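Local coordinates for RagB/SusD family nutrient uptake outer membrane protein (Bacteroides thetaiotaomicron, PDB 7KV2), which probably binds beta-glucans at the outer membrane of this gut bacterium as a SusD-family surface glycan-binding protein, for uptake and metabolism, at residues 48-53 with 145-150; 109-114 with 160-165; 282-287 with 393-398; 302-307 with 377-382. All blocks are in the same frame, centred on the assembly; numbering follows the deposited sequence.

Interaction 1: residues 48-53 with 145-150; sequences EAVVAA and AQVIAL
V50 and A53, one turn apart on helix 43-53, meet V147 and its neighbours on helix 137-162 in a contact made by methyl groups, with the Q146 amide and the A53 carbonyl taking part. V50 gives up the most surface. With CG1 anti to the backbone N (chi1 175°), this methyl ends 3.6 Å from OE1 of Q146, the two side chains crossing at about a right angle. The methyl also lies 4.3 Å from V147 CG1, which serves both residues of the opposing helix: its other neighbour is A53 CB, at 4.1 Å. The small A53 is consistent with the close backbone approach, its CA 6.8 Å from that of V147, and L150 CD1 rests 3.9 Å from the A53 carbonyl oxygen. Neighbours satisfy the buried polar atoms. Q146 OE1 accepts from Y54 and R214, which fixes the amide that V50 leans on, and the A53 carbonyl takes the hydroxyl of Y154. V147 continues onto V125 and I126 of helix 110-130. The segment axes approach to 10.0 Å at 23°, a near-parallel packing consistent with two non-consecutive helices of a tetratricopeptide-repeat-like bundle, as in the SusD family.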
# COMPACT_ATOMS: atom_id res chain seq x y z
N GLU A 48 -16.26 -10.82 -17.53
CA GLU A 48 -16.54 -11.21 -16.13
C GLU A 48 -15.26 -11.75 -15.47
O GLU A 48 -15.04 -11.44 -14.27
CB GLU A 48 -17.67 -12.23 -16.06
CG GLU A 48 -19.01 -11.67 -16.49
CD GLU A 48 -20.06 -12.76 -16.60
OE1 GLU A 48 -19.72 -13.92 -16.29
OE2 GLU A 48 -21.19 -12.44 -17.02
N ALA A 49 -14.46 -12.51 -16.20
CA ALA A 49 -13.13 -13.01 -15.76
C ALA A 49 -12.15 -11.86 -15.52
O ALA A 49 -11.32 -11.95 -14.57
CB ALA A 49 -12.56 -13.96 -16.79
N VAL A 50 -12.14 -10.84 -16.37
CA VAL A 50 -11.25 -9.66 -16.19
C VAL A 50 -11.65 -8.97 -14.87
O VAL A 50 -10.77 -8.74 -14.04
CB VAL A 50 -11.27 -8.71 -17.41
CG1 VAL A 50 -10.44 -7.46 -17.15
CG2 VAL A 50 -10.76 -9.41 -18.66
N VAL A 51 -12.94 -8.73 -14.65
CA VAL A 51 -13.44 -8.14 -13.38
C VAL A 51 -12.96 -9.03 -12.22
O VAL A 51 -12.38 -8.49 -11.26
CB VAL A 51 -14.96 -7.95 -13.39
CG1 VAL A 51 -15.48 -7.51 -12.03
CG2 VAL A 51 -15.38 -6.95 -14.47
N ALA A 52 -13.13 -10.35 -12.32
CA ALA A 52 -12.71 -11.27 -11.24
C ALA A 52 -11.21 -11.12 -10.94
O ALA A 52 -10.84 -11.29 -9.77
CB ALA A 52 -13.06 -12.69 -11.57
N ALA A 53 -10.36 -10.84 -11.93
CA ALA A 53 -8.89 -10.75 -11.76
C ALA A 53 -8.51 -9.57 -10.84
O ALA A 53 -7.37 -9.58 -10.33
CB ALA A 53 -8.19 -10.61 -13.06
N ALA A 145 -3.88 -6.14 -21.55
CA ALA A 145 -3.20 -5.01 -20.85
C ALA A 145 -3.62 -5.02 -19.37
O ALA A 145 -2.73 -4.90 -18.52
CB ALA A 145 -3.51 -3.70 -21.51
N GLN A 146 -4.89 -5.20 -19.05
CA GLN A 146 -5.35 -5.15 -17.63
C GLN A 146 -4.78 -6.32 -16.84
O GLN A 146 -4.20 -6.11 -15.73
CB GLN A 146 -6.87 -5.14 -17.53
CG GLN A 146 -7.53 -3.94 -18.22
CD GLN A 146 -9.03 -4.10 -18.19
OE1 GLN A 146 -9.66 -3.99 -17.14
NE2 GLN A 146 -9.63 -4.39 -19.35
N VAL A 147 -4.94 -7.55 -17.34
CA VAL A 147 -4.54 -8.73 -16.53
C VAL A 147 -3.03 -8.89 -16.51
O VAL A 147 -2.57 -9.36 -15.50
CB VAL A 147 -5.29 -10.02 -16.92
CG1 VAL A 147 -6.80 -9.81 -16.84
CG2 VAL A 147 -4.87 -10.56 -18.29
N ILE A 148 -2.25 -8.51 -17.53
CA ILE A 148 -0.77 -8.61 -17.40
C ILE A 148 -0.28 -7.57 -16.37
O ILE A 148 0.62 -7.86 -15.57
CB ILE A 148 -0.07 -8.47 -18.76
CG1 ILE A 148 -0.48 -9.57 -19.75
CG2 ILE A 148 1.43 -8.44 -18.54
CD1 ILE A 148 0.02 -9.30 -21.17
N ALA A 149 -0.87 -6.38 -16.37
CA ALA A 149 -0.48 -5.32 -15.42
C ALA A 149 -0.87 -5.75 -14.01
O ALA A 149 -0.03 -5.61 -13.11
CB ALA A 149 -1.13 -4.01 -15.80
N LEU A 150 -2.08 -6.27 -13.82
CA LEU A 150 -2.51 -6.83 -12.50
C LEU A 150 -1.56 -7.95 -12.10
O LEU A 150 -1.22 -8.07 -10.92
CB LEU A 150 -3.95 -7.32 -12.55
CG LEU A 150 -5.02 -6.22 -12.56
CD1 LEU A 150 -6.37 -6.85 -12.86
CD2 LEU A 150 -5.09 -5.48 -11.22

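Interaction 2: residues 109-114 with 160-165; sequences YGLWKC and KFWGNV
A T-shaped tryptophan pair, W112 on W162, forms the centre of this buried aromatic contact, which joins the start of helix 110-130 to the C-terminal end of helix 137-162. The edge of W112 points into the face of W162, the six-membered rings standing at 84° with centroids 5.1 Å apart. CE3 of W112 does the touching, poised over the centre of the W162 ring system and 3.6 Å from its CD2. On the opposite face of W162 lies CB of F161, leaving the indole clamped from both sides, while a hydrogen bond from its NE1 to the P497 carbonyl limits its rotation. Beyond the pair, V165 CG1 closes on W112 CZ3 at 3.9 Å. L111 extends the apolar layer the other way: a chi1 of 175° swings its branch away from its own N, and this brings CD2 over one face of the F161 ring, 3.6 Å from F161 CD2. Helix 70-75 borders the same cluster, V70 touching L111 and M73 touching F161. G163, with positive phi, turns the chain out of the helix and allows V165 to return to W112. The arrangement is an aromatic core between consecutive antiparallel helices of the tetratricopeptide-repeat-related part of a SusD-family protein.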
# COMPACT_ATOMS: atom_id res chain seq x y z
N TYR A 109 0.70 -15.21 6.10
CA TYR A 109 0.42 -16.17 4.99
C TYR A 109 -0.74 -15.67 4.12
O TYR A 109 -0.79 -16.02 2.92
CB TYR A 109 0.21 -17.54 5.65
CG TYR A 109 0.32 -18.76 4.76
CD1 TYR A 109 0.73 -18.67 3.44
CD2 TYR A 109 0.01 -20.01 5.28
CE1 TYR A 109 0.81 -19.80 2.65
CE2 TYR A 109 0.10 -21.15 4.49
CZ TYR A 109 0.49 -21.04 3.18
OH TYR A 109 0.60 -22.15 2.38
N GLY A 110 -1.64 -14.84 4.65
CA GLY A 110 -2.80 -14.31 3.89
C GLY A 110 -2.36 -13.60 2.62
O GLY A 110 -2.93 -13.84 1.53
N LEU A 111 -1.35 -12.76 2.73
CA LEU A 111 -0.94 -11.88 1.62
C LEU A 111 -0.38 -12.75 0.49
O LEU A 111 -0.62 -12.48 -0.66
CB LEU A 111 0.11 -10.87 2.12
CG LEU A 111 0.72 -9.96 1.06
CD1 LEU A 111 -0.34 -9.08 0.42
CD2 LEU A 111 1.81 -9.08 1.66
N TRP A 112 0.39 -13.77 0.86
CA TRP A 112 0.93 -14.76 -0.11
C TRP A 112 -0.24 -15.38 -0.89
O TRP A 112 -0.20 -15.38 -2.11
CB TRP A 112 1.74 -15.78 0.70
CG TRP A 112 2.28 -16.91 -0.12
CD1 TRP A 112 1.58 -17.94 -0.70
CD2 TRP A 112 3.65 -17.11 -0.46
NE1 TRP A 112 2.44 -18.76 -1.40
CE2 TRP A 112 3.71 -18.27 -1.27
CE3 TRP A 112 4.84 -16.43 -0.17
CZ2 TRP A 112 4.92 -18.77 -1.76
CZ3 TRP A 112 6.03 -16.91 -0.67
CH2 TRP A 112 6.07 -18.07 -1.45
N LYS A 113 -1.26 -15.85 -0.21
CA LYS A 113 -2.42 -16.55 -0.81
C LYS A 113 -3.21 -15.56 -1.67
O LYS A 113 -3.62 -15.94 -2.76
CB LYS A 113 -3.31 -17.16 0.26
CG LYS A 113 -2.69 -18.35 1.00
CD LYS A 113 -3.54 -18.82 2.16
CE LYS A 113 -2.86 -19.89 3.01
NZ LYS A 113 -3.67 -20.23 4.21
N CYS A 114 -3.32 -14.29 -1.24
CA CYS A 114 -4.00 -13.26 -2.07
C CYS A 114 -3.22 -12.99 -3.34
O CYS A 114 -3.85 -12.87 -4.42
CB CYS A 114 -4.23 -11.97 -1.28
SG CYS A 114 -5.29 -12.15 0.15
N LYS A 160 8.51 -8.17 -3.34
CA LYS A 160 9.01 -7.26 -2.29
C LYS A 160 9.13 -8.01 -0.97
O LYS A 160 10.17 -7.83 -0.33
CB LYS A 160 8.14 -5.99 -2.16
CG LYS A 160 8.48 -4.98 -3.23
CD LYS A 160 8.00 -3.59 -2.91
CE LYS A 160 8.72 -2.56 -3.72
NZ LYS A 160 8.28 -1.21 -3.32
N PHE A 161 8.11 -8.72 -0.51
CA PHE A 161 8.10 -9.26 0.87
C PHE A 161 8.98 -10.52 0.94
O PHE A 161 9.60 -10.68 1.97
CB PHE A 161 6.70 -9.56 1.39
CG PHE A 161 5.95 -8.31 1.83
CD1 PHE A 161 6.11 -7.78 3.10
CD2 PHE A 161 5.05 -7.68 0.97
CE1 PHE A 161 5.44 -6.63 3.50
CE2 PHE A 161 4.34 -6.55 1.37
CZ PHE A 161 4.53 -6.03 2.64
N TRP A 162 9.01 -11.34 -0.10
CA TRP A 162 9.71 -12.66 -0.00
C TRP A 162 10.83 -12.83 -1.05
O TRP A 162 11.74 -13.66 -0.77
CB TRP A 162 8.70 -13.79 -0.10
CG TRP A 162 7.86 -13.99 1.12
CD1 TRP A 162 8.22 -14.64 2.26
CD2 TRP A 162 6.51 -13.55 1.31
NE1 TRP A 162 7.18 -14.66 3.13
CE2 TRP A 162 6.11 -14.00 2.58
CE3 TRP A 162 5.61 -12.80 0.53
CZ2 TRP A 162 4.83 -13.78 3.08
CZ3 TRP A 162 4.33 -12.63 1.01
CH2 TRP A 162 3.97 -13.05 2.28
N GLY A 163 10.77 -12.15 -2.20
CA GLY A 163 11.87 -12.03 -3.18
C GLY A 163 11.99 -13.24 -4.10
O GLY A 163 11.71 -13.10 -5.31
N ASN A 164 12.46 -14.37 -3.57
CA ASN A 164 12.79 -15.61 -4.34
C ASN A 164 11.61 -16.57 -4.29
O ASN A 164 11.55 -17.38 -3.33
CB ASN A 164 14.06 -16.27 -3.78
CG ASN A 164 15.22 -15.33 -3.61
OD1 ASN A 164 15.80 -14.83 -4.56
ND2 ASN A 164 15.57 -15.06 -2.38
N VAL A 165 10.63 -16.46 -5.20
CA VAL A 165 9.28 -17.08 -5.03
C VAL A 165 8.87 -17.78 -6.32
O VAL A 165 9.47 -17.50 -7.36
CB VAL A 165 8.23 -16.01 -4.66
CG1 VAL A 165 8.53 -15.45 -3.28
CG2 VAL A 165 8.16 -14.93 -5.70

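Interaction 3: residues 282-287 with 393-398; sequences DNAVRD and ELNWNN
N395 clasps the backbone of R286 with both ends of its amide, and this two-bond grip is the tight part of a contact between two irregular loops. Its CG lies anti to the carbonyl carbon (chi1 -76°), which points the amide at the R286 backbone. ND2 donates to the R286 carbonyl oxygen at 2.7 Å, tilted 18° from the carbonyl plane. OD1 receives the R286 N-H at 3.2 Å, in the carbonyl plane and on a lone pair, though the bond is bent (139° at the hydrogen). A284 CB presses on N395 OD1 at 3.3 Å. Further bonds, from G296 N to OD1 and from ND2 to the S391 carbonyl, pin the amide. An aspartate in its place would probably lose the donor to the R286 carbonyl and set a negative charge against that oxygen, weakening the hold between the loops. Alongside, L394 CD1 packs 3.3 Å from D287 C, and the extended R286 chain passes with CD 3.5 Å from the L394 carbonyl oxygen before its guanidinium forms a salt bridge with D61 and hydrogen bonds to the W62 and G296 carbonyls. The contact slackens toward solvent, where V285 turns its exposed side chain away. The first loop follows strand 273-277 and the second leads into strand 400-404, its antiparallel partner, while W396 packs on P300 of helix 299-303.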
# COMPACT_ATOMS: atom_id res chain seq x y z
N ASP A 282 -21.61 1.19 1.23
CA ASP A 282 -23.01 1.28 0.72
C ASP A 282 -23.53 -0.14 0.40
O ASP A 282 -23.05 -0.71 -0.59
CB ASP A 282 -23.09 2.22 -0.49
CG ASP A 282 -24.51 2.54 -0.94
OD1 ASP A 282 -25.44 2.41 -0.12
OD2 ASP A 282 -24.66 2.95 -2.11
N ASN A 283 -24.46 -0.67 1.22
CA ASN A 283 -25.01 -2.06 1.15
C ASN A 283 -23.86 -3.10 1.14
O ASN A 283 -24.00 -4.18 0.48
CB ASN A 283 -25.97 -2.23 -0.04
CG ASN A 283 -27.17 -1.30 0.03
OD1 ASN A 283 -27.54 -0.69 -0.98
ND2 ASN A 283 -27.78 -1.18 1.20
N ALA A 284 -22.75 -2.82 1.83
CA ALA A 284 -21.56 -3.71 1.85
C ALA A 284 -21.84 -4.88 2.81
O ALA A 284 -22.46 -4.64 3.90
CB ALA A 284 -20.32 -2.92 2.22
N VAL A 285 -21.46 -6.11 2.42
CA VAL A 285 -21.81 -7.34 3.20
C VAL A 285 -20.56 -8.21 3.45
O VAL A 285 -20.71 -9.44 3.63
CB VAL A 285 -22.97 -8.11 2.52
CG1 VAL A 285 -24.24 -7.28 2.51
CG2 VAL A 285 -22.63 -8.56 1.11
N ARG A 286 -19.36 -7.60 3.52
CA ARG A 286 -18.14 -8.34 3.93
C ARG A 286 -18.36 -8.77 5.40
O ARG A 286 -18.97 -7.98 6.18
CB ARG A 286 -16.87 -7.51 3.72
CG ARG A 286 -15.58 -8.30 3.91
CD ARG A 286 -14.34 -7.44 3.87
NE ARG A 286 -13.11 -8.18 3.54
CZ ARG A 286 -11.95 -7.62 3.19
NH1 ARG A 286 -11.86 -6.29 3.13
NH2 ARG A 286 -10.91 -8.36 2.86
N ASP A 287 -17.91 -9.97 5.75
CA ASP A 287 -18.24 -10.62 7.04
C ASP A 287 -17.10 -11.56 7.45
O ASP A 287 -16.25 -11.90 6.59
CB ASP A 287 -19.55 -11.43 6.97
CG ASP A 287 -20.38 -11.39 8.24
OD1 ASP A 287 -19.92 -10.81 9.25
OD2 ASP A 287 -21.51 -11.92 8.20
N GLU A 393 -17.46 -3.88 11.48
CA GLU A 393 -15.99 -3.91 11.70
C GLU A 393 -15.26 -4.13 10.38
O GLU A 393 -14.09 -3.72 10.28
CB GLU A 393 -15.62 -5.00 12.71
CG GLU A 393 -16.31 -4.84 14.06
CD GLU A 393 -15.67 -5.62 15.21
OE1 GLU A 393 -15.13 -6.73 14.95
OE2 GLU A 393 -15.71 -5.10 16.36
N LEU A 394 -15.87 -4.80 9.41
CA LEU A 394 -15.18 -5.19 8.16
C LEU A 394 -15.65 -4.34 6.98
O LEU A 394 -15.20 -4.62 5.83
CB LEU A 394 -15.45 -6.68 7.89
CG LEU A 394 -14.97 -7.64 8.99
CD1 LEU A 394 -15.37 -9.08 8.70
CD2 LEU A 394 -13.46 -7.57 9.19
N ASN A 395 -16.51 -3.35 7.20
CA ASN A 395 -17.14 -2.67 6.04
C ASN A 395 -16.91 -1.18 6.05
O ASN A 395 -17.88 -0.46 5.75
CB ASN A 395 -18.63 -3.00 5.89
CG ASN A 395 -18.79 -4.38 5.32
OD1 ASN A 395 -18.36 -4.64 4.18
ND2 ASN A 395 -19.29 -5.29 6.15
N TRP A 396 -15.69 -0.72 6.34
CA TRP A 396 -15.36 0.72 6.18
C TRP A 396 -15.22 1.05 4.68
O TRP A 396 -14.78 0.21 3.94
CB TRP A 396 -14.07 1.03 6.94
CG TRP A 396 -14.25 0.86 8.40
CD1 TRP A 396 -13.89 -0.23 9.15
CD2 TRP A 396 -14.90 1.78 9.28
NE1 TRP A 396 -14.25 -0.02 10.44
CE2 TRP A 396 -14.90 1.18 10.56
CE3 TRP A 396 -15.46 3.06 9.13
CZ2 TRP A 396 -15.45 1.82 11.66
CZ3 TRP A 396 -15.99 3.68 10.23
CH2 TRP A 396 -16.00 3.07 11.48
N ASN A 397 -15.61 2.26 4.29
CA ASN A 397 -15.63 2.72 2.88
C ASN A 397 -14.24 3.27 2.47
O ASN A 397 -14.08 3.58 1.28
CB ASN A 397 -16.74 3.76 2.67
CG ASN A 397 -16.51 5.08 3.37
OD1 ASN A 397 -15.40 5.42 3.77
ND2 ASN A 397 -17.58 5.87 3.54
N ASN A 398 -13.24 3.33 3.34
CA ASN A 398 -11.94 3.98 2.99
C ASN A 398 -11.22 3.24 1.86
O ASN A 398 -10.63 2.13 2.09
CB ASN A 398 -10.98 4.06 4.18
CG ASN A 398 -11.59 4.72 5.39
OD1 ASN A 398 -12.56 4.19 5.96
ND2 ASN A 398 -11.04 5.87 5.76

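Interaction 4: residues 302-307 with 377-382; sequences LISPYI and KYAAIT
Beside the short helix 299-303, S304 and I303 meet the irregular segment that follows strand 373-375, within the SusD-family region of the chain. A single hydrogen bond ties the two: the A380 N-H donates to S304 OG at 2.9 Å and is nearly straight, 165° at the hydrogen. With OG anti to the carbonyl carbon (chi1 -62°), the hydroxyl turns toward the A380 backbone and is also hydrogen-bonded to the P300 carbonyl one turn back. S304, just after the helix, thereby links a carbonyl within it to the loop 377-382. A380 CB lies close by, 3.4 Å from S304 OG, and the CA atoms of S304 and A379 are 5.6 Å apart. An alanine here is likely to leave the A380 N-H and the P300 carbonyl without this shared mate, freeing the loop to shift against the helix. The apolar half of the contact belongs to I303. Its CG1 sits between the backbone N and the carbonyl carbon (chi1 69°), and from there CD1 reaches Y378 CB at 3.8 Å, the side chains crossing obliquely. The methyl also stands 3.7 Å from the Y378 carbonyl oxygen, a buried atom with no polar partner in the model. Y378 sends its ring off the other way, to an edge-to-face stack with F263 and a hydrogen bond between its OH and R401 N of strand 400-404. Such a serine, bonded to a carbonyl one turn back and to a loop N-H, is a side-chain-to-backbone bridge where a short helix meets a loop of the SusD fold.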
# COMPACT_ATOMS: atom_id res chain seq x y z
N LEU A 302 -8.73 -2.15 12.54
CA LEU A 302 -7.41 -2.63 13.05
C LEU A 302 -6.68 -1.54 13.84
O LEU A 302 -6.22 -1.85 14.96
CB LEU A 302 -6.54 -3.10 11.89
CG LEU A 302 -7.03 -4.39 11.24
CD1 LEU A 302 -6.30 -4.69 9.95
CD2 LEU A 302 -6.88 -5.56 12.20
N ILE A 303 -6.71 -0.27 13.38
CA ILE A 303 -5.72 0.76 13.83
C ILE A 303 -6.38 1.92 14.58
O ILE A 303 -5.66 2.85 14.94
CB ILE A 303 -4.94 1.24 12.60
CG1 ILE A 303 -5.87 2.04 11.67
CG2 ILE A 303 -4.25 0.07 11.90
CD1 ILE A 303 -5.18 2.79 10.57
N SER A 304 -7.66 1.83 14.92
CA SER A 304 -8.35 2.86 15.73
C SER A 304 -8.32 2.48 17.20
O SER A 304 -8.07 1.32 17.55
CB SER A 304 -9.70 3.06 15.15
OG SER A 304 -9.54 3.55 13.81
N PRO A 305 -8.51 3.45 18.11
CA PRO A 305 -8.26 3.25 19.53
C PRO A 305 -9.28 2.25 20.10
O PRO A 305 -10.44 2.24 19.77
CB PRO A 305 -8.44 4.60 20.22
CG PRO A 305 -8.58 5.59 19.09
CD PRO A 305 -8.91 4.83 17.81
N TYR A 306 -8.77 1.38 20.96
CA TYR A 306 -9.57 0.32 21.60
C TYR A 306 -10.55 0.95 22.60
O TYR A 306 -10.13 1.75 23.50
CB TYR A 306 -8.61 -0.66 22.27
CG TYR A 306 -9.23 -1.99 22.67
CD1 TYR A 306 -9.86 -2.79 21.74
CD2 TYR A 306 -9.11 -2.45 23.98
CE1 TYR A 306 -10.38 -4.03 22.09
CE2 TYR A 306 -9.61 -3.69 24.34
CZ TYR A 306 -10.22 -4.48 23.39
OH TYR A 306 -10.72 -5.70 23.73
N ILE A 307 -11.83 0.62 22.41
CA ILE A 307 -12.98 1.07 23.25
C ILE A 307 -12.96 2.60 23.35
O ILE A 307 -13.25 3.18 24.43
CB ILE A 307 -13.03 0.36 24.60
CG1 ILE A 307 -12.56 -1.10 24.47
CG2 ILE A 307 -14.43 0.46 25.18
CD1 ILE A 307 -12.55 -1.86 25.79
N LYS A 377 -5.02 9.02 8.65
CA LYS A 377 -5.34 8.77 7.23
C LYS A 377 -6.40 7.68 7.09
O LYS A 377 -7.23 7.77 6.17
CB LYS A 377 -4.10 8.35 6.45
CG LYS A 377 -3.04 9.42 6.36
CD LYS A 377 -1.80 8.97 5.64
CE LYS A 377 -0.72 10.04 5.62
NZ LYS A 377 0.52 9.63 4.90
N TYR A 378 -6.32 6.62 7.90
CA TYR A 378 -7.18 5.42 7.78
C TYR A 378 -7.93 5.16 9.08
O TYR A 378 -8.39 4.03 9.32
CB TYR A 378 -6.35 4.22 7.28
CG TYR A 378 -5.88 4.41 5.85
CD1 TYR A 378 -6.81 4.60 4.83
CD2 TYR A 378 -4.53 4.47 5.54
CE1 TYR A 378 -6.39 4.80 3.53
CE2 TYR A 378 -4.11 4.63 4.24
CZ TYR A 378 -5.03 4.80 3.23
OH TYR A 378 -4.62 4.96 1.93
N ALA A 379 -8.06 6.18 9.93
CA ALA A 379 -8.81 6.09 11.18
C ALA A 379 -10.30 5.85 10.87
O ALA A 379 -10.79 6.23 9.79
CB ALA A 379 -8.64 7.35 11.96
N ALA A 380 -10.96 5.16 11.79
CA ALA A 380 -12.42 4.94 11.78
C ALA A 380 -13.12 6.28 12.06
O ALA A 380 -12.97 6.87 13.17
CB ALA A 380 -12.80 3.89 12.78
N ILE A 381 -13.81 6.78 11.04
CA ILE A 381 -14.50 8.11 11.15
C ILE A 381 -15.99 7.83 11.23
O ILE A 381 -16.51 7.08 10.41
CB ILE A 381 -14.16 9.01 9.96
CG1 ILE A 381 -12.65 9.22 9.84
CG2 ILE A 381 -14.94 10.34 10.05
CD1 ILE A 381 -12.02 9.83 11.07
N THR A 382 -16.64 8.36 12.27
CA THR A 382 -18.10 8.15 12.46
C THR A 382 -18.85 8.40 11.14
O THR A 382 -18.68 9.49 10.55
CB THR A 382 -18.62 9.06 13.57
OG1 THR A 382 -17.74 8.95 14.69
CG2 THR A 382 -20.06 8.77 13.95

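All four contacts are largely buried, yet their chemistry follows their setting. Interactions 1 and 2 share helix 137-162, their centres about 20 Å apart, and join helices, in interaction 2 with the loop that follows, by packing with no polar bond between the segments. Interactions 3 and 4 lie in the later, SusD-family part of the chain and hold loops, in interaction 4 against a short helix; there a side chain grips backbone N-H or carbonyl groups instead. Only interaction 3 includes an exposed touching residue. These two adjoin directly: W396 CZ2 packs on A380 CB at 3.5 Å, and interaction 4 includes the last part of helix 299-303, on which W396 and N398 of interaction 3 pack.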